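Side-chain contacts in serine-threonine phosphatase 2C (Toxoplasma gondii, PDB 2I44), which probably removes phosphate groups from phosphoserine and phosphothreonine in proteins, and holds calcium ions at its metal centre in this crystal: residues V12-P16 / T17-A21; K236-M240 / Y241-N245; E287-P291 / A292-V296. All coordinates share one frame; numbering follows the deposited sequence.

Contact 1. Residues V12-P16 / T17-A21; sequences VPLPP and TSYPA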
loop_
_atom_site.group_PDB
_atom_site.type_symbol
_atom_site.label_atom_id
_atom_site.label_comp_id
_atom_site.label_asym_id
_atom_site.label_seq_id
_atom_site.Cartn_x
_atom_site.Cartn_y
_atom_site.Cartn_z
ATOM N N VAL A 12 0.313 -13.745 -6.972
ATOM C CA VAL A 12 -0.271 -13.892 -8.301
ATOM C C VAL A 12 -1.755 -13.613 -8.198
ATOM O O VAL A 12 -2.312 -13.657 -7.107
ATOM C CB VAL A 12 -0.088 -15.333 -8.851
ATOM C CG1 VAL A 12 1.378 -15.619 -9.096
ATOM C CG2 VAL A 12 -0.679 -16.350 -7.866
ATOM N N PRO A 13 -2.412 -13.312 -9.333
ATOM C CA PRO A 13 -3.853 -13.036 -9.324
ATOM C C PRO A 13 -4.583 -14.120 -8.536
ATOM O O PRO A 13 -4.292 -15.307 -8.678
ATOM C CB PRO A 13 -4.212 -13.047 -10.806
ATOM C CG PRO A 13 -2.982 -12.462 -11.431
ATOM C CD PRO A 13 -1.858 -13.167 -10.692
ATOM N N LEU A 14 -5.525 -13.703 -7.700
ATOM C CA LEU A 14 -6.275 -14.627 -6.864
ATOM C C LEU A 14 -7.782 -14.519 -7.081
ATOM O O LEU A 14 -8.399 -13.531 -6.698
ATOM C CB LEU A 14 -5.961 -14.346 -5.388
ATOM C CG LEU A 14 -6.684 -15.117 -4.275
ATOM C CD1 LEU A 14 -6.181 -16.552 -4.215
ATOM C CD2 LEU A 14 -6.438 -14.426 -2.938
ATOM N N PRO A 15 -8.391 -15.525 -7.726
ATOM C CA PRO A 15 -9.840 -15.426 -7.920
ATOM C C PRO A 15 -10.505 -15.539 -6.546
ATOM O O PRO A 15 -9.841 -15.861 -5.561
ATOM C CB PRO A 15 -10.146 -16.623 -8.816
ATOM C CG PRO A 15 -8.899 -16.731 -9.647
ATOM C CD PRO A 15 -7.813 -16.561 -8.599
ATOM N N PRO A 16 -11.821 -15.277 -6.464
ATOM C CA PRO A 16 -12.588 -15.345 -5.213
ATOM C C PRO A 16 -12.223 -16.560 -4.362
ATOM O O PRO A 16 -12.540 -17.686 -4.726
ATOM C CB PRO A 16 -14.029 -15.400 -5.706
ATOM C CG PRO A 16 -13.977 -14.523 -6.925
ATOM C CD PRO A 16 -12.710 -14.982 -7.605
ATOM N N THR A 17 -11.576 -16.324 -3.225
ATOM C CA THR A 17 -11.150 -17.404 -2.331
ATOM C C THR A 17 -11.612 -17.168 -0.888
ATOM O O THR A 17 -11.361 -16.105 -0.310
ATOM C CB THR A 17 -9.613 -17.539 -2.353
ATOM O OG1 THR A 17 -9.172 -17.729 -3.703
ATOM C CG2 THR A 17 -9.163 -18.719 -1.505
ATOM N N SER A 18 -12.274 -18.170 -0.310
ATOM C CA SER A 18 -12.797 -18.082 1.055
ATOM C C SER A 18 -11.817 -18.510 2.151
ATOM O O SER A 18 -11.239 -19.596 2.104
ATOM C CB SER A 18 -14.080 -18.913 1.176
ATOM O OG SER A 18 -14.598 -18.872 2.494
ATOM N N TYR A 19 -11.639 -17.639 3.137
ATOM C CA TYR A 19 -10.756 -17.910 4.265
ATOM C C TYR A 19 -11.589 -17.784 5.541
ATOM O O TYR A 19 -12.682 -17.212 5.529
ATOM C CB TYR A 19 -9.583 -16.922 4.277
ATOM C CG TYR A 19 -8.653 -17.066 3.086
ATOM C CD1 TYR A 19 -7.721 -18.102 3.017
ATOM C CD2 TYR A 19 -8.723 -16.178 2.016
ATOM C CE1 TYR A 19 -6.883 -18.249 1.911
ATOM C CE2 TYR A 19 -7.892 -16.311 0.901
ATOM C CZ TYR A 19 -6.974 -17.346 0.854
ATOM O OH TYR A 19 -6.153 -17.465 -0.246
ATOM N N PRO A 20 -11.090 -18.325 6.658
ATOM C CA PRO A 20 -11.821 -18.260 7.923
ATOM C C PRO A 20 -12.422 -16.900 8.291
ATOM O O PRO A 20 -13.619 -16.804 8.571
ATOM C CB PRO A 20 -10.785 -18.744 8.930
ATOM C CG PRO A 20 -10.063 -19.793 8.149
ATOM C CD PRO A 20 -9.853 -19.113 6.811
ATOM N N ALA A 21 -11.607 -15.850 8.273
ATOM C CA ALA A 21 -12.093 -14.526 8.649
ATOM C C ALA A 21 -12.390 -13.561 7.505
ATOM O O ALA A 21 -12.733 -12.407 7.757
ATOM C CB ALA A 21 -11.105 -13.873 9.622
#
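Thr17 reaches back over the corner at Pro16 and donates its hydroxyl to the backbone of Pro15, with OG1 2.7 Å from Pro15 O. The donor is tilted 29° from the carbonyl plane. A rotation that sets OG1 beside the threonine's own backbone N (chi1 -55°) turns the hydroxyl back toward the preceding residues, within bonding distance of Pro15 O. Leu14 crosses Thr17 at about a right angle: its CD1 methyl lies 3.3 Å from Thr17 OG1 and 4.0 Å from Thr17 CB, so the hydroxyl that serves Pro15 also has a hydrocarbon neighbour. The leucine extends CG away from its own N (chi1 176°), which sends both methyls across the bend. There they meet Tyr19, arriving from the opposite direction. Its OH sits 4.1 Å from Leu14 CD2, and equally far from Leu14 CD1, a loose approach in which the phenol oxygen faces the fork of the leucine.

In the next shell, backbone hydrogen bonds tie Leu14 to Ile26 and Thr17 to Ala24, so four residues on this side, Leu14 to Thr17, run against three, Ala24 to Ile26, on strand 22-29. Tyr19 brings its ring against that of Phe22, and its O accepts from Lys321. Local bends of this sort illustrate how a chain changes direction without leaving its neighbour: here the proline-rich N-terminal arm turns at Pro16 to become strand 17-19, an edge strand, next to 22-29, of one of the antiparallel sheets in the PP2C beta-sandwich.

Contact 2. Residues K236-M240 / Y241-N245; sequences KDLKM and YGLSN
Leu238 and Tyr241 close a type I beta turn, and Leu238 O takes two backbone donors from opposite faces of its plane: Tyr241 N at 2.8 Å and Leu243 N at 3.3 Å. The second bond draws a wider loop of six residues onto the same oxygen, and Gly242 within it has positive phi. One water molecule bridges the turn, accepting from Gly242 N while donating to Lys239 O, and a second links Lys239 O to Leu243 O. The turn belongs to the loop joining strands 233-234 and 248-253 in one PP2C sheet. A bound calcium ion is about 14 Å from the Leu243 side chain.

Among the side chains, Lys239 and Leu243 show how a long aliphatic arm can serve two ends. Starting from a nearly eclipsed first torsion (chi1 -120°), the lysine bends so that CD comes within 3.2 Å of Leu243 O and its methylenes run past the leucine branch. The ammonium group goes on to a salt bridge with Asp121 and hydrogen bonds to Ala232 O and Gly234 O. Leu243 turns inward, its CD2 meeting Leu238 CB at 3.7 Å. Asp237 is paired by Lys236 and, on its other oxygen, by Arg217.

Selenomethionine Met240 runs alongside Tyr241 and bends over the ring. Its CG makes a CH-pi contact 3.8 Å from the Tyr241 centroid, 15° off the normal, and its SE follows obliquely, 41° off the normal and 4.3 Å from the Tyr241 centroid, a Met-aromatic approach. At the rim of the same ring, Asp237 O lies in plane, 3.6 Å from Tyr241 CD2.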
loop_
_atom_site.group_PDB
_atom_site.type_symbol
_atom_site.label_atom_id
_atom_site.label_comp_id
_atom_site.label_asym_id
_atom_site.label_seq_id
_atom_site.Cartn_x
_atom_site.Cartn_y
_atom_site.Cartn_z
ATOM N N LYS A 236 16.576 5.334 -3.650
ATOM C CA LYS A 236 17.900 5.502 -3.043
ATOM C C LYS A 236 18.453 6.924 -3.122
ATOM O O LYS A 236 18.781 7.524 -2.100
ATOM C CB LYS A 236 18.913 4.534 -3.674
ATOM C CG LYS A 236 20.329 4.646 -3.091
ATOM C CD LYS A 236 21.246 3.523 -3.591
ATOM C CE LYS A 236 21.587 3.647 -5.070
ATOM N NZ LYS A 236 22.509 4.779 -5.354
ATOM N N ASP A 237 18.540 7.469 -4.326
ATOM C CA ASP A 237 19.092 8.809 -4.497
ATOM C C ASP A 237 18.161 9.984 -4.191
ATOM O O ASP A 237 18.394 11.106 -4.644
ATOM C CB ASP A 237 19.693 8.936 -5.900
ATOM C CG ASP A 237 20.947 8.075 -6.069
ATOM O OD1 ASP A 237 21.227 7.258 -5.165
ATOM O OD2 ASP A 237 21.647 8.214 -7.096
ATOM N N LEU A 238 17.117 9.722 -3.413
ATOM C CA LEU A 238 16.181 10.764 -2.993
ATOM C C LEU A 238 15.961 10.657 -1.484
ATOM O O LEU A 238 15.479 11.593 -0.839
ATOM C CB LEU A 238 14.836 10.625 -3.717
ATOM C CG LEU A 238 14.777 10.963 -5.210
ATOM C CD1 LEU A 238 13.377 10.694 -5.735
ATOM C CD2 LEU A 238 15.180 12.422 -5.435
ATOM N N LYS A 239 16.334 9.512 -0.920
ATOM C CA LYS A 239 16.158 9.267 0.510
ATOM C C LYS A 239 16.935 10.253 1.388
ATOM O O LYS A 239 16.647 10.389 2.582
ATOM C CB LYS A 239 16.552 7.816 0.849
ATOM C CG LYS A 239 15.413 6.964 1.463
ATOM C CD LYS A 239 14.102 7.111 0.696
ATOM C CE LYS A 239 12.949 6.293 1.295
ATOM N NZ LYS A 239 12.903 4.868 0.821
HETATM N N MSE A 240 17.912 10.947 0.808
HETATM C CA MSE A 240 18.683 11.913 1.580
HETATM C C MSE A 240 18.174 13.319 1.289
HETATM O O MSE A 240 18.654 14.293 1.865
HETATM C CB MSE A 240 20.190 11.818 1.261
HETATM C CG MSE A 240 20.606 12.293 -0.148
HETATM SE SE MSE A 240 20.266 11.017 -1.597
HETATM C CE MSE A 240 21.900 9.978 -1.462
ATOM N N TYR A 241 17.190 13.423 0.402
ATOM C CA TYR A 241 16.630 14.722 0.043
ATOM C C TYR A 241 15.161 14.915 0.422
ATOM O O TYR A 241 14.457 15.688 -0.219
ATOM C CB TYR A 241 16.787 14.954 -1.459
ATOM C CG TYR A 241 18.222 15.084 -1.923
ATOM C CD1 TYR A 241 19.034 16.124 -1.467
ATOM C CD2 TYR A 241 18.756 14.184 -2.845
ATOM C CE1 TYR A 241 20.345 16.267 -1.924
ATOM C CE2 TYR A 241 20.059 14.316 -3.308
ATOM C CZ TYR A 241 20.847 15.357 -2.846
ATOM O OH TYR A 241 22.124 15.484 -3.329
ATOM N N GLY A 242 14.690 14.218 1.449
ATOM C CA GLY A 242 13.305 14.387 1.846
ATOM C C GLY A 242 12.360 13.219 1.623
ATOM O O GLY A 242 11.285 13.187 2.221
ATOM N N LEU A 243 12.722 12.269 0.762
ATOM C CA LEU A 243 11.852 11.110 0.535
ATOM C C LEU A 243 11.928 10.261 1.815
ATOM O O LEU A 243 12.987 9.735 2.161
ATOM C CB LEU A 243 12.331 10.303 -0.678
ATOM C CG LEU A 243 11.439 9.171 -1.208
ATOM C CD1 LEU A 243 10.091 9.731 -1.661
ATOM C CD2 LEU A 243 12.139 8.465 -2.366
ATOM N N SER A 244 10.804 10.131 2.508
ATOM C CA SER A 244 10.741 9.390 3.767
ATOM C C SER A 244 10.173 7.971 3.678
ATOM O O SER A 244 9.414 7.647 2.759
ATOM C CB SER A 244 9.905 10.200 4.766
ATOM O OG SER A 244 9.634 9.466 5.946
ATOM N N ASN A 245 10.549 7.125 4.637
ATOM C CA ASN A 245 10.032 5.761 4.694
ATOM C C ASN A 245 9.150 5.619 5.934
ATOM O O ASN A 245 8.788 4.514 6.330
ATOM C CB ASN A 245 11.161 4.717 4.730
ATOM C CG ASN A 245 12.140 4.937 5.871
ATOM O OD1 ASN A 245 11.783 5.444 6.938
ATOM N ND2 ASN A 245 13.384 4.539 5.652
HETATM O O HOH W 1 16.075 12.895 3.643
HETATM O O HOH W 2 14.777 9.649 4.400
#

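Contact 3. Residues E287-P291 / A292-V296; sequences EGRNP and AQALV
Asn290 accepts from Gln293 N through its side-chain OD1, at 3.0 Å. With CG anti to the backbone N (chi1 -171°), the amide folds over the turn that follows, but the donor stands well above the carbonyl plane, 66° out of it, rather than on a lone pair. The two side chains cross at about a right angle. Gln293 CB packs 3.5 Å from Asn290 CG; the glutamine chain is extended, and its last torsion turns OE1 to the asparagine side, 3.9 Å from Asn290 CB. The terminal amides are turned 40° against each other, so they do not lie flat together.

Asn290 is thereby the N-cap of helix 291-305, and behind it the backbone takes over: Ala294 N donates to Asn290 O at 2.8 Å, and Leu295 N donates to Pro291 O at 3.0 Å. Pro291, the first helical residue, has no N-H to offer and spends its ring on packing against Thr317 and Phe319 of strand 313-320. This is a worked case of an N-cap that follows closely upon a Schellman motif. Gly288, at positive phi, ends helix 274-286 as its C-prime residue, and Arg289 N donates to Ala284 O, so a short linker reverses the chain between two helices of the PP2C fold.

Arg289 bends at its third torsion and grips Glu287 side-on, both nitrogens lying in the guanidinium plane with the one oxygen. NH2 reaches Glu287 OE1 at 2.8 Å, and NE reaches Glu287 OE1 at 3.0 Å, from the same face of the carboxylate. The remaining nitrogen, NH1, comes 3.8 Å from Ala294 CB, which meets the guanidinium at its edge.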
loop_
_atom_site.group_PDB
_atom_site.type_symbol
_atom_site.label_atom_id
_atom_site.label_comp_id
_atom_site.label_asym_id
_atom_site.label_seq_id
_atom_site.Cartn_x
_atom_site.Cartn_y
_atom_site.Cartn_z
ATOM N N GLU A 287 -23.422 -10.690 -7.015
ATOM C CA GLU A 287 -23.778 -11.423 -8.221
ATOM C C GLU A 287 -22.820 -12.563 -8.529
ATOM O O GLU A 287 -22.838 -13.118 -9.627
ATOM C CB GLU A 287 -23.821 -10.463 -9.403
ATOM C CG GLU A 287 -24.854 -9.362 -9.237
ATOM C CD GLU A 287 -24.683 -8.257 -10.256
ATOM O OE1 GLU A 287 -23.871 -8.435 -11.191
ATOM O OE2 GLU A 287 -25.360 -7.217 -10.126
ATOM N N GLY A 288 -21.975 -12.906 -7.562
ATOM C CA GLY A 288 -21.031 -13.988 -7.766
ATOM C C GLY A 288 -19.896 -13.716 -8.735
ATOM O O GLY A 288 -19.301 -14.656 -9.251
ATOM N N ARG A 289 -19.591 -12.449 -8.995
ATOM C CA ARG A 289 -18.494 -12.106 -9.906
ATOM C C ARG A 289 -17.214 -11.768 -9.143
ATOM O O ARG A 289 -17.253 -11.475 -7.955
ATOM C CB ARG A 289 -18.896 -10.931 -10.811
ATOM C CG ARG A 289 -19.925 -11.318 -11.867
ATOM C CD ARG A 289 -20.331 -10.167 -12.780
ATOM N NE ARG A 289 -21.115 -9.147 -12.087
ATOM C CZ ARG A 289 -20.626 -7.985 -11.665
ATOM N NH1 ARG A 289 -19.348 -7.684 -11.864
ATOM N NH2 ARG A 289 -21.417 -7.116 -11.050
ATOM N N ASN A 290 -16.077 -11.827 -9.827
ATOM C CA ASN A 290 -14.787 -11.515 -9.208
ATOM C C ASN A 290 -14.734 -10.013 -8.890
ATOM O O ASN A 290 -14.536 -9.189 -9.777
ATOM C CB ASN A 290 -13.659 -11.875 -10.168
ATOM C CG ASN A 290 -12.298 -11.776 -9.525
ATOM O OD1 ASN A 290 -12.049 -10.893 -8.704
ATOM N ND2 ASN A 290 -11.399 -12.676 -9.909
ATOM N N PRO A 291 -14.887 -9.642 -7.611
ATOM C CA PRO A 291 -14.865 -8.235 -7.192
ATOM C C PRO A 291 -13.643 -7.445 -7.656
ATOM O O PRO A 291 -13.769 -6.327 -8.148
ATOM C CB PRO A 291 -14.942 -8.327 -5.668
ATOM C CG PRO A 291 -15.640 -9.640 -5.437
ATOM C CD PRO A 291 -14.960 -10.526 -6.438
ATOM N N ALA A 292 -12.464 -8.030 -7.487
ATOM C CA ALA A 292 -11.223 -7.370 -7.879
ATOM C C ALA A 292 -11.138 -7.228 -9.393
ATOM O O ALA A 292 -10.657 -6.218 -9.904
ATOM C CB ALA A 292 -10.016 -8.153 -7.354
ATOM N N GLN A 293 -11.600 -8.240 -10.115
ATOM C CA GLN A 293 -11.558 -8.170 -11.565
ATOM C C GLN A 293 -12.568 -7.135 -12.035
ATOM O O GLN A 293 -12.323 -6.400 -12.994
ATOM C CB GLN A 293 -11.877 -9.530 -12.180
ATOM C CG GLN A 293 -11.797 -9.549 -13.695
ATOM C CD GLN A 293 -12.286 -10.858 -14.270
ATOM O OE1 GLN A 293 -13.411 -11.278 -14.007
ATOM N NE2 GLN A 293 -11.445 -11.511 -15.058
ATOM N N ALA A 294 -13.705 -7.078 -11.352
ATOM C CA ALA A 294 -14.742 -6.120 -11.709
ATOM C C ALA A 294 -14.174 -4.705 -11.595
ATOM O O ALA A 294 -14.371 -3.879 -12.483
ATOM C CB ALA A 294 -15.952 -6.285 -10.797
ATOM N N LEU A 295 -13.458 -4.436 -10.508
ATOM C CA LEU A 295 -12.861 -3.119 -10.299
ATOM C C LEU A 295 -11.872 -2.757 -11.402
ATOM O O LEU A 295 -11.847 -1.622 -11.869
ATOM C CB LEU A 295 -12.150 -3.063 -8.941
ATOM C CG LEU A 295 -13.042 -2.932 -7.708
ATOM C CD1 LEU A 295 -12.219 -3.079 -6.442
ATOM C CD2 LEU A 295 -13.737 -1.584 -7.742
ATOM N N VAL A 296 -11.054 -3.719 -11.818
ATOM C CA VAL A 296 -10.072 -3.447 -12.860
ATOM C C VAL A 296 -10.712 -3.289 -14.244
ATOM O O VAL A 296 -10.430 -2.321 -14.955
ATOM C CB VAL A 296 -8.985 -4.555 -12.921
ATOM C CG1 VAL A 296 -8.061 -4.328 -14.117
ATOM C CG2 VAL A 296 -8.175 -4.562 -11.623
#

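Contacts 1 and 3 are neighbours: Pro15 and Pro16 of the first lie against the Asn290 amide of the third, Pro16 also reaching Pro291, so the N-terminal arm touches the capped end of helix 291-305. Contact 2 sits on the opposite side of the chain's centre, about 36 Å from contact 1 and 37 Å from contact 3 between centres, in a loop joining two strands of the other sheet. Contact 1 is a surface bend whose local chemistry is one hydroxyl bond and loose methyl packing. The other two are partly buried: contact 2 depends on shared carbonyls, water and a ring, contact 3 on helix-end geometry and an exposed ion pair.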